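PDB 2E8B: probable molybdenum cofactor guanylyltransferase from Aquifex aeolicus, which probably transfers a GMP moiety from GTP to Mo-molybdopterin, forming the Mo-molybdopterin guanine dinucleotide cofactor with release of diphosphate. Local coordinates for residues 135-140 with 158-163; 143-148 with 165-170; 12-17 with 117-122. All coordinates share one frame; numbering follows the deposited sequence.

Interaction 1: residues 135-140 with 158-163; sequences HTLVGV and YRIWAL
Thr136 and Ile160 meet at the middle of this contact, where a tight turn lies against the start of helix 160-167. The apolar contacts come first. Thr136 CB lies 3.8 Å from Ile160 CG2. Thr136 CG2 is 3.9 Å from the same methyl, so the branch of Ile160 sits across the flank of the threonine. The two side chains are set obliquely to each other. Leu137 reaches across with one branch, and its CD2 is 4.0 Å from Ile160 CD1. These chains meet at about a right angle, end methyl to end methyl.

One aromatic contact adds to this. Thr136 CG2 approaches the edge of the Trp161 ring, close to its plane, 3.9 Å from CD1. With chi1 at 59°, CG2 stands anti to the carbonyl carbon, and from there it reaches both Ile160 and Trp161.

The polar bonds lie within each segment. Val138 N bonds to His135 O at 3.1 Å, closing a type I turn that presents Thr136 and Leu137. On the helix side Arg159 holds the N-cap position, and Leu163 N bonds to Arg159 O.

Ser84 of helix 84-94 touches both Leu137 and Ile160, and Ile85 also touches Ile160. The side chain of Leu137 is also about 4 Å from that of Leu20, a predicted GTP-binding residue. The contact is therefore held by methyl groups and one ring edge. It depends on fit rather than on directed bonds, and it sets the turn against the helix beside the probable nucleotide site.

Interaction 2: residues 143-148 with 165-170; sequences KKLLEK and KDVGYN
Lys148 bends at chi2 (-99°) and chi3 (59°), and these bends carry its NZ round to Asp166. Asp166 has CG anti to its own backbone N, chi1 -173°, which places the carboxylate within bonding distance of Lys148 NZ. Lys148 NZ donates to Asp166 OD2 at 3.0 Å in a salt bridge. It meets the syn side of that oxygen, somewhat out of the carboxylate plane. A water ties the other oxygen in. It accepts from Lys148 NZ at 3.2 Å and donates to Asp166 OD1 at 2.8 Å. The ammonium thus holds one oxygen directly and the other through water. Asp166 OD2 also forms a salt bridge with Arg152, so two positive groups share one oxygen and would probably keep the carboxylate ionised.

Next to the charged pair is an apolar one. Leu145 CD2 rests 3.7 Å from Val167 CB, with the two side chains oblique to each other. Val167 CG1 touches two neighbours, Leu145 CD2 and Lys148 CB, each at 3.9 Å. The aliphatic base of the lysine therefore packs while its end makes the bond.

Gly168 follows the last residue of helix 160-167 with positive phi, a backbone shape that leaves no room for a side-chain carbon beside the carbonyl O of Val167, which calls for glycine. The chain then enters strand 170-173, parallel to strand 126-130. Leu145 touches Val126 of that strand, and Leu146 packs on Tyr89 and Leu92 of helix 84-94. The contact joins the start of helix 146-154 to the end of helix 160-167, against strand 126-130.

Interaction 3: residues 12-17 with 117-122; sequences SKVNTC and YVLENF
Ser12 OG is gripped by two polar partners and also touches Leu119 across the contact. Ser12 OG accepts from Val14 N at 3.1 Å, with the N-H nearly in line at 161°. This closes an ST turn. A chi1 of 176° sets OG anti to the backbone N, where Val14 N can reach it. A water sits 2.6 Å from Ser12 OG and donates to Leu119 O at 2.9 Å. The hydroxyl thus links the N-terminal segment to the end of helix 112-120 through one water. Leu119 O also takes a bond from Phe122 N, so two donors use it where the helix finishes.

The apolar part is built round one methyl. Leu119 CD2 lies 3.9 Å from Val14 CB, and both valine methyls are close to it as well. Ser12 OG is 3.9 Å from the same CD2. The Leu119 and Val14 side chains are oblique to each other.

Asn121 follows the helix end. Its N and its ND2 both donate to Tyr117 O, from opposite faces of the carbonyl plane.

An alanine in place of Ser12 has no hydroxyl, which would probably leave Val14 N and the water without that partner. The contact combines a small buried apolar core with a water bridge at its margin, and so joins the chain leading into strand 16-22 to the end of helix 112-120.

From the N terminus, interaction 3 comes first. It closes a long loop from 12-17 to 117-122, which takes in the parallel strands 16-22, 56-61, 74-76 and 99-104 with their helices. That loop closes before interactions 1 and 2 open. The segments of these two alternate along the chain, so their loops cross, and both use helix 160-167. Interaction 1 ties the turn before strand 140-142 to the start of that helix. Interaction 2 ties the chain after the strand to its end. Val140 joins interactions 1 and 3, since its side chain touches Val14, Leu119 and Phe122. Interactions 2 and 3 do not touch, and their centres are about 17 Å apart.

Interaction 1: residues 135-140 with 158-163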
loop_
_atom_site.group_PDB
_atom_site.type_symbol
_atom_site.label_atom_id
_atom_site.label_comp_id
_atom_site.label_asym_id
_atom_site.label_seq_id
_atom_site.Cartn_x
_atom_site.Cartn_y
_atom_site.Cartn_z
ATOM N N HIS A 135 -0.854 0.737 10.507
ATOM C CA HIS A 135 -1.136 0.444 9.116
ATOM C C HIS A 135 0.135 0.296 8.307
ATOM O O HIS A 135 0.599 1.236 7.668
ATOM C CB HIS A 135 -2.040 1.528 8.543
ATOM C CG HIS A 135 -3.335 1.644 9.277
ATOM N ND1 HIS A 135 -3.502 2.461 10.374
ATOM C CD2 HIS A 135 -4.493 0.959 9.138
ATOM C CE1 HIS A 135 -4.706 2.271 10.881
ATOM N NE2 HIS A 135 -5.327 1.363 10.150
ATOM N N THR A 136 0.683 -0.914 8.346
ATOM C CA THR A 136 1.919 -1.248 7.658
ATOM C C THR A 136 1.876 -1.008 6.162
ATOM O O THR A 136 2.917 -0.809 5.532
ATOM C CB THR A 136 2.286 -2.719 7.874
ATOM O OG1 THR A 136 1.223 -3.545 7.389
ATOM C CG2 THR A 136 2.517 -3.000 9.347
ATOM N N LEU A 137 0.676 -1.022 5.592
ATOM C CA LEU A 137 0.541 -0.817 4.154
ATOM C C LEU A 137 -0.022 0.540 3.746
ATOM O O LEU A 137 -0.645 0.666 2.689
ATOM C CB LEU A 137 -0.294 -1.942 3.540
ATOM C CG LEU A 137 0.242 -3.351 3.836
ATOM C CD1 LEU A 137 -0.649 -4.403 3.174
ATOM C CD2 LEU A 137 1.672 -3.475 3.327
ATOM N N VAL A 138 0.177 1.540 4.602
ATOM C CA VAL A 138 -0.231 2.913 4.315
ATOM C C VAL A 138 0.929 3.782 4.783
ATOM O O VAL A 138 1.010 4.181 5.947
ATOM C CB VAL A 138 -1.522 3.340 5.059
ATOM C CG1 VAL A 138 -1.829 4.806 4.758
ATOM C CG2 VAL A 138 -2.700 2.470 4.619
ATOM N N GLY A 139 1.858 4.045 3.873
ATOM C CA GLY A 139 2.998 4.855 4.247
ATOM C C GLY A 139 4.044 4.980 3.166
ATOM O O GLY A 139 3.851 4.550 2.029
ATOM N N VAL A 140 5.169 5.579 3.538
ATOM C CA VAL A 140 6.275 5.770 2.620
ATOM C C VAL A 140 7.395 4.840 3.039
ATOM O O VAL A 140 7.781 4.812 4.210
ATOM C CB VAL A 140 6.782 7.226 2.648
ATOM C CG1 VAL A 140 7.951 7.400 1.676
ATOM C CG2 VAL A 140 5.647 8.168 2.269
ATOM N N TYR A 158 8.063 -13.661 7.195
ATOM C CA TYR A 158 7.207 -12.789 6.396
ATOM C C TYR A 158 6.511 -11.701 7.204
ATOM O O TYR A 158 5.711 -10.940 6.660
ATOM C CB TYR A 158 6.137 -13.624 5.689
ATOM C CG TYR A 158 6.638 -14.514 4.568
ATOM C CD1 TYR A 158 7.993 -14.831 4.436
ATOM C CD2 TYR A 158 5.740 -15.063 3.652
ATOM C CE1 TYR A 158 8.436 -15.677 3.412
ATOM C CE2 TYR A 158 6.169 -15.906 2.636
ATOM C CZ TYR A 158 7.516 -16.208 2.522
ATOM O OH TYR A 158 7.934 -17.057 1.524
ATOM N N ARG A 159 6.798 -11.623 8.499
ATOM C CA ARG A 159 6.151 -10.616 9.330
ATOM C C ARG A 159 6.652 -9.208 9.039
ATOM O O ARG A 159 7.837 -8.923 9.201
ATOM C CB ARG A 159 6.385 -10.927 10.805
ATOM C CG ARG A 159 5.867 -12.278 11.245
ATOM C CD ARG A 159 6.304 -12.551 12.671
ATOM N NE ARG A 159 7.758 -12.677 12.760
ATOM C CZ ARG A 159 8.437 -12.684 13.904
ATOM N NH1 ARG A 159 7.792 -12.566 15.059
ATOM N NH2 ARG A 159 9.758 -12.829 13.893
ATOM N N ILE A 160 5.758 -8.323 8.607
ATOM C CA ILE A 160 6.170 -6.948 8.348
ATOM C C ILE A 160 6.435 -6.263 9.688
ATOM O O ILE A 160 7.229 -5.323 9.767
ATOM C CB ILE A 160 5.105 -6.173 7.544
ATOM C CG1 ILE A 160 4.986 -6.782 6.139
ATOM C CG2 ILE A 160 5.502 -4.703 7.421
ATOM C CD1 ILE A 160 3.913 -6.135 5.271
ATOM N N TRP A 161 5.774 -6.731 10.743
ATOM C CA TRP A 161 6.001 -6.163 12.075
ATOM C C TRP A 161 7.454 -6.388 12.465
ATOM O O TRP A 161 8.107 -5.497 12.998
ATOM C CB TRP A 161 5.114 -6.822 13.135
ATOM C CG TRP A 161 3.691 -6.362 13.157
ATOM C CD1 TRP A 161 3.151 -5.302 12.485
ATOM C CD2 TRP A 161 2.623 -6.948 13.909
ATOM N NE1 TRP A 161 1.808 -5.194 12.772
ATOM C CE2 TRP A 161 1.460 -6.191 13.646
ATOM C CE3 TRP A 161 2.535 -8.041 14.782
ATOM C CZ2 TRP A 161 0.221 -6.490 14.225
ATOM C CZ3 TRP A 161 1.303 -8.340 15.357
ATOM C CH2 TRP A 161 0.165 -7.566 15.075
ATOM N N ALA A 162 7.959 -7.589 12.199
ATOM C CA ALA A 162 9.343 -7.924 12.528
ATOM C C ALA A 162 10.290 -7.126 11.645
ATOM O O ALA A 162 11.336 -6.660 12.097
ATOM C CB ALA A 162 9.579 -9.423 12.341
ATOM N N LEU A 163 9.922 -6.978 10.380
ATOM C CA LEU A 163 10.735 -6.214 9.443
ATOM C C LEU A 163 10.885 -4.782 9.944
ATOM O O LEU A 163 11.994 -4.250 10.005
ATOM C CB LEU A 163 10.082 -6.190 8.060
ATOM C CG LEU A 163 10.685 -5.203 7.052
ATOM C CD1 LEU A 163 12.083 -5.671 6.622
ATOM C CD2 LEU A 163 9.771 -5.096 5.832
#

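Interaction 2: residues 143-148 with 165-170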
loop_
_atom_site.group_PDB
_atom_site.type_symbol
_atom_site.label_atom_id
_atom_site.label_comp_id
_atom_site.label_asym_id
_atom_site.label_seq_id
_atom_site.Cartn_x
_atom_site.Cartn_y
_atom_site.Cartn_z
ATOM N N LYS A 143 13.605 2.595 -0.686
ATOM C CA LYS A 143 14.121 1.516 -1.514
ATOM C C LYS A 143 15.348 0.890 -0.850
ATOM O O LYS A 143 15.685 -0.265 -1.109
ATOM C CB LYS A 143 14.495 2.053 -2.898
ATOM C CG LYS A 143 14.799 0.975 -3.917
ATOM C CD LYS A 143 15.204 1.579 -5.248
ATOM C CE LYS A 143 15.560 0.495 -6.251
ATOM N NZ LYS A 143 14.388 -0.353 -6.601
ATOM N N LYS A 144 16.006 1.659 0.011
ATOM C CA LYS A 144 17.199 1.187 0.708
ATOM C C LYS A 144 16.903 0.004 1.618
ATOM O O LYS A 144 17.816 -0.657 2.106
ATOM C CB LYS A 144 17.823 2.328 1.518
ATOM C CG LYS A 144 18.399 3.445 0.655
ATOM C CD LYS A 144 19.041 4.547 1.487
ATOM C CE LYS A 144 19.618 5.639 0.595
ATOM N NZ LYS A 144 20.304 6.709 1.370
ATOM N N LEU A 145 15.621 -0.262 1.839
ATOM C CA LEU A 145 15.202 -1.371 2.688
ATOM C C LEU A 145 15.157 -2.691 1.919
ATOM O O LEU A 145 15.016 -3.760 2.511
ATOM C CB LEU A 145 13.814 -1.086 3.252
ATOM C CG LEU A 145 13.663 0.186 4.076
ATOM C CD1 LEU A 145 12.195 0.442 4.314
ATOM C CD2 LEU A 145 14.415 0.051 5.388
ATOM N N LEU A 146 15.278 -2.611 0.598
ATOM C CA LEU A 146 15.218 -3.801 -0.245
ATOM C C LEU A 146 16.110 -4.954 0.218
ATOM O O LEU A 146 15.652 -6.091 0.311
ATOM C CB LEU A 146 15.548 -3.432 -1.693
ATOM C CG LEU A 146 15.223 -4.491 -2.744
ATOM C CD1 LEU A 146 13.779 -4.957 -2.600
ATOM C CD2 LEU A 146 15.456 -3.904 -4.123
ATOM N N GLU A 147 17.374 -4.668 0.509
ATOM C CA GLU A 147 18.298 -5.708 0.955
ATOM C C GLU A 147 17.809 -6.433 2.208
ATOM O O GLU A 147 17.861 -7.664 2.288
ATOM C CB GLU A 147 19.680 -5.110 1.230
ATOM C CG GLU A 147 20.656 -6.092 1.862
ATOM C CD GLU A 147 22.046 -5.509 2.039
ATOM O OE1 GLU A 147 22.182 -4.479 2.734
ATOM O OE2 GLU A 147 23.006 -6.084 1.483
ATOM N N LYS A 148 17.342 -5.664 3.188
ATOM C CA LYS A 148 16.851 -6.226 4.443
ATOM C C LYS A 148 15.561 -7.018 4.265
ATOM O O LYS A 148 15.393 -8.082 4.858
ATOM C CB LYS A 148 16.623 -5.110 5.465
ATOM C CG LYS A 148 17.905 -4.537 6.059
ATOM C CD LYS A 148 18.210 -5.130 7.434
ATOM C CE LYS A 148 18.363 -6.642 7.390
ATOM N NZ LYS A 148 18.675 -7.192 8.739
ATOM N N LYS A 165 10.459 -3.559 12.986
ATOM C CA LYS A 165 11.216 -3.440 14.228
ATOM C C LYS A 165 12.706 -3.529 13.904
ATOM O O LYS A 165 13.533 -2.857 14.520
ATOM C CB LYS A 165 10.833 -4.554 15.204
ATOM C CG LYS A 165 9.490 -4.335 15.862
ATOM C CD LYS A 165 9.262 -5.332 16.980
ATOM C CE LYS A 165 8.143 -4.867 17.893
ATOM N NZ LYS A 165 7.957 -5.789 19.050
ATOM N N ASP A 166 13.038 -4.346 12.912
ATOM C CA ASP A 166 14.424 -4.531 12.505
ATOM C C ASP A 166 15.009 -3.256 11.900
ATOM O O ASP A 166 16.011 -2.729 12.384
ATOM C CB ASP A 166 14.507 -5.675 11.484
ATOM C CG ASP A 166 15.933 -6.057 11.139
ATOM O OD1 ASP A 166 16.874 -5.421 11.658
ATOM O OD2 ASP A 166 16.109 -7.004 10.339
ATOM N N VAL A 167 14.363 -2.750 10.855
ATOM C CA VAL A 167 14.843 -1.561 10.158
ATOM C C VAL A 167 14.515 -0.232 10.829
ATOM O O VAL A 167 15.175 0.777 10.564
ATOM C CB VAL A 167 14.306 -1.525 8.712
ATOM C CG1 VAL A 167 14.683 -2.809 7.991
ATOM C CG2 VAL A 167 12.796 -1.346 8.718
ATOM N N GLY A 168 13.508 -0.238 11.695
ATOM C CA GLY A 168 13.097 0.980 12.370
ATOM C C GLY A 168 11.991 1.653 11.575
ATOM O O GLY A 168 11.950 1.547 10.349
ATOM N N TYR A 169 11.086 2.341 12.257
ATOM C CA TYR A 169 9.994 3.008 11.562
ATOM C C TYR A 169 9.409 4.143 12.373
ATOM O O TYR A 169 9.566 4.207 13.599
ATOM C CB TYR A 169 8.899 1.998 11.204
ATOM C CG TYR A 169 8.168 1.416 12.392
ATOM C CD1 TYR A 169 8.694 0.329 13.091
ATOM C CD2 TYR A 169 6.937 1.933 12.807
ATOM C CE1 TYR A 169 8.013 -0.235 14.168
ATOM C CE2 TYR A 169 6.250 1.374 13.881
ATOM C CZ TYR A 169 6.789 0.293 14.553
ATOM O OH TYR A 169 6.105 -0.277 15.603
ATOM N N ASN A 170 8.738 5.050 11.674
ATOM C CA ASN A 170 8.115 6.199 12.305
ATOM C C ASN A 170 6.601 6.116 12.184
ATOM O O ASN A 170 6.077 5.838 11.105
ATOM C CB ASN A 170 8.606 7.480 11.635
ATOM C CG ASN A 170 10.109 7.634 11.719
ATOM O OD1 ASN A 170 10.654 7.902 12.786
ATOM N ND2 ASN A 170 10.789 7.447 10.594
HETATM O O HOH W 1 19.385 -4.696 10.657
#

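Interaction 3: residues 12-17 with 117-122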
loop_
_atom_site.group_PDB
_atom_site.type_symbol
_atom_site.label_atom_id
_atom_site.label_comp_id
_atom_site.label_asym_id
_atom_site.label_seq_id
_atom_site.Cartn_x
_atom_site.Cartn_y
_atom_site.Cartn_z
ATOM N N SER A 12 6.258 17.400 -2.058
ATOM C CA SER A 12 6.846 16.114 -1.708
ATOM C C SER A 12 7.609 15.537 -2.888
ATOM O O SER A 12 7.167 15.644 -4.034
ATOM C CB SER A 12 5.766 15.129 -1.264
ATOM O OG SER A 12 6.335 13.858 -1.015
ATOM N N LYS A 13 8.759 14.934 -2.606
ATOM C CA LYS A 13 9.578 14.335 -3.650
ATOM C C LYS A 13 9.139 12.905 -3.921
ATOM O O LYS A 13 9.711 12.217 -4.766
ATOM C CB LYS A 13 11.057 14.372 -3.256
ATOM C CG LYS A 13 11.673 15.765 -3.296
ATOM C CD LYS A 13 11.673 16.337 -4.710
ATOM C CE LYS A 13 12.409 17.668 -4.773
ATOM N NZ LYS A 13 12.440 18.234 -6.153
ATOM N N VAL A 14 8.126 12.455 -3.188
ATOM C CA VAL A 14 7.592 11.117 -3.391
ATOM C C VAL A 14 6.559 11.286 -4.500
ATOM O O VAL A 14 5.458 11.788 -4.269
ATOM C CB VAL A 14 6.913 10.575 -2.109
ATOM C CG1 VAL A 14 6.333 9.188 -2.373
ATOM C CG2 VAL A 14 7.924 10.513 -0.969
ATOM N N ASN A 15 6.933 10.893 -5.714
ATOM C CA ASN A 15 6.053 11.030 -6.868
ATOM C C ASN A 15 5.394 9.735 -7.328
ATOM O O ASN A 15 4.548 9.758 -8.222
ATOM C CB ASN A 15 6.832 11.624 -8.045
ATOM C CG ASN A 15 7.409 12.988 -7.735
ATOM O OD1 ASN A 15 6.677 13.928 -7.426
ATOM N ND2 ASN A 15 8.730 13.105 -7.820
ATOM N N THR A 16 5.771 8.608 -6.729
ATOM C CA THR A 16 5.193 7.335 -7.144
ATOM C C THR A 16 4.536 6.571 -5.998
ATOM O O THR A 16 4.968 6.650 -4.847
ATOM C CB THR A 16 6.259 6.441 -7.810
ATOM O OG1 THR A 16 7.131 5.901 -6.813
ATOM C CG2 THR A 16 7.093 7.262 -8.786
ATOM N N CYS A 17 3.483 5.831 -6.329
ATOM C CA CYS A 17 2.745 5.053 -5.345
ATOM C C CYS A 17 2.425 3.662 -5.877
ATOM O O CYS A 17 2.118 3.489 -7.059
ATOM C CB CYS A 17 1.443 5.775 -4.990
ATOM S SG CYS A 17 0.330 4.934 -3.822
ATOM N N TYR A 117 -1.232 13.840 4.496
ATOM C CA TYR A 117 -0.760 14.064 5.862
ATOM C C TYR A 117 0.444 13.168 6.124
ATOM O O TYR A 117 1.407 13.581 6.781
ATOM C CB TYR A 117 -1.852 13.760 6.895
ATOM C CG TYR A 117 -1.474 14.185 8.302
ATOM C CD1 TYR A 117 -1.438 15.533 8.657
ATOM C CD2 TYR A 117 -1.139 13.239 9.272
ATOM C CE1 TYR A 117 -1.079 15.931 9.946
ATOM C CE2 TYR A 117 -0.777 13.626 10.565
ATOM C CZ TYR A 117 -0.749 14.974 10.890
ATOM O OH TYR A 117 -0.371 15.370 12.151
ATOM N N VAL A 118 0.399 11.945 5.602
ATOM C CA VAL A 118 1.519 11.033 5.789
ATOM C C VAL A 118 2.736 11.577 5.052
ATOM O O VAL A 118 3.835 11.601 5.601
ATOM C CB VAL A 118 1.186 9.608 5.297
ATOM C CG1 VAL A 118 2.438 8.726 5.356
ATOM C CG2 VAL A 118 0.112 9.010 6.185
ATOM N N LEU A 119 2.534 12.041 3.821
ATOM C CA LEU A 119 3.639 12.597 3.044
ATOM C C LEU A 119 4.285 13.780 3.758
ATOM O O LEU A 119 5.511 13.911 3.776
ATOM C CB LEU A 119 3.162 13.064 1.664
ATOM C CG LEU A 119 2.792 11.983 0.647
ATOM C CD1 LEU A 119 2.318 12.631 -0.644
ATOM C CD2 LEU A 119 3.999 11.107 0.384
ATOM N N GLU A 120 3.455 14.650 4.323
ATOM C CA GLU A 120 3.959 15.829 5.021
ATOM C C GLU A 120 4.817 15.442 6.219
ATOM O O GLU A 120 5.791 16.122 6.537
ATOM C CB GLU A 120 2.789 16.708 5.488
ATOM C CG GLU A 120 3.214 17.979 6.221
ATOM C CD GLU A 120 2.033 18.807 6.714
ATOM O OE1 GLU A 120 1.076 19.009 5.935
ATOM O OE2 GLU A 120 2.069 19.273 7.876
ATOM N N ASN A 121 4.456 14.340 6.869
ATOM C CA ASN A 121 5.169 13.872 8.053
ATOM C C ASN A 121 6.163 12.741 7.807
ATOM O O ASN A 121 6.608 12.085 8.753
ATOM C CB ASN A 121 4.153 13.433 9.108
ATOM C CG ASN A 121 3.420 14.603 9.712
ATOM O OD1 ASN A 121 3.957 15.303 10.569
ATOM N ND2 ASN A 121 2.195 14.839 9.257
ATOM N N PHE A 122 6.533 12.525 6.551
ATOM C CA PHE A 122 7.472 11.458 6.235
ATOM C C PHE A 122 8.875 11.664 6.806
ATOM O O PHE A 122 9.422 12.766 6.774
ATOM C CB PHE A 122 7.581 11.267 4.719
ATOM C CG PHE A 122 8.716 10.372 4.304
ATOM C CD1 PHE A 122 8.807 9.070 4.794
ATOM C CD2 PHE A 122 9.712 10.835 3.450
ATOM C CE1 PHE A 122 9.877 8.243 4.441
ATOM C CE2 PHE A 122 10.782 10.016 3.092
ATOM C CZ PHE A 122 10.865 8.717 3.589
HETATM O O HOH W 2 7.212 13.713 1.461
#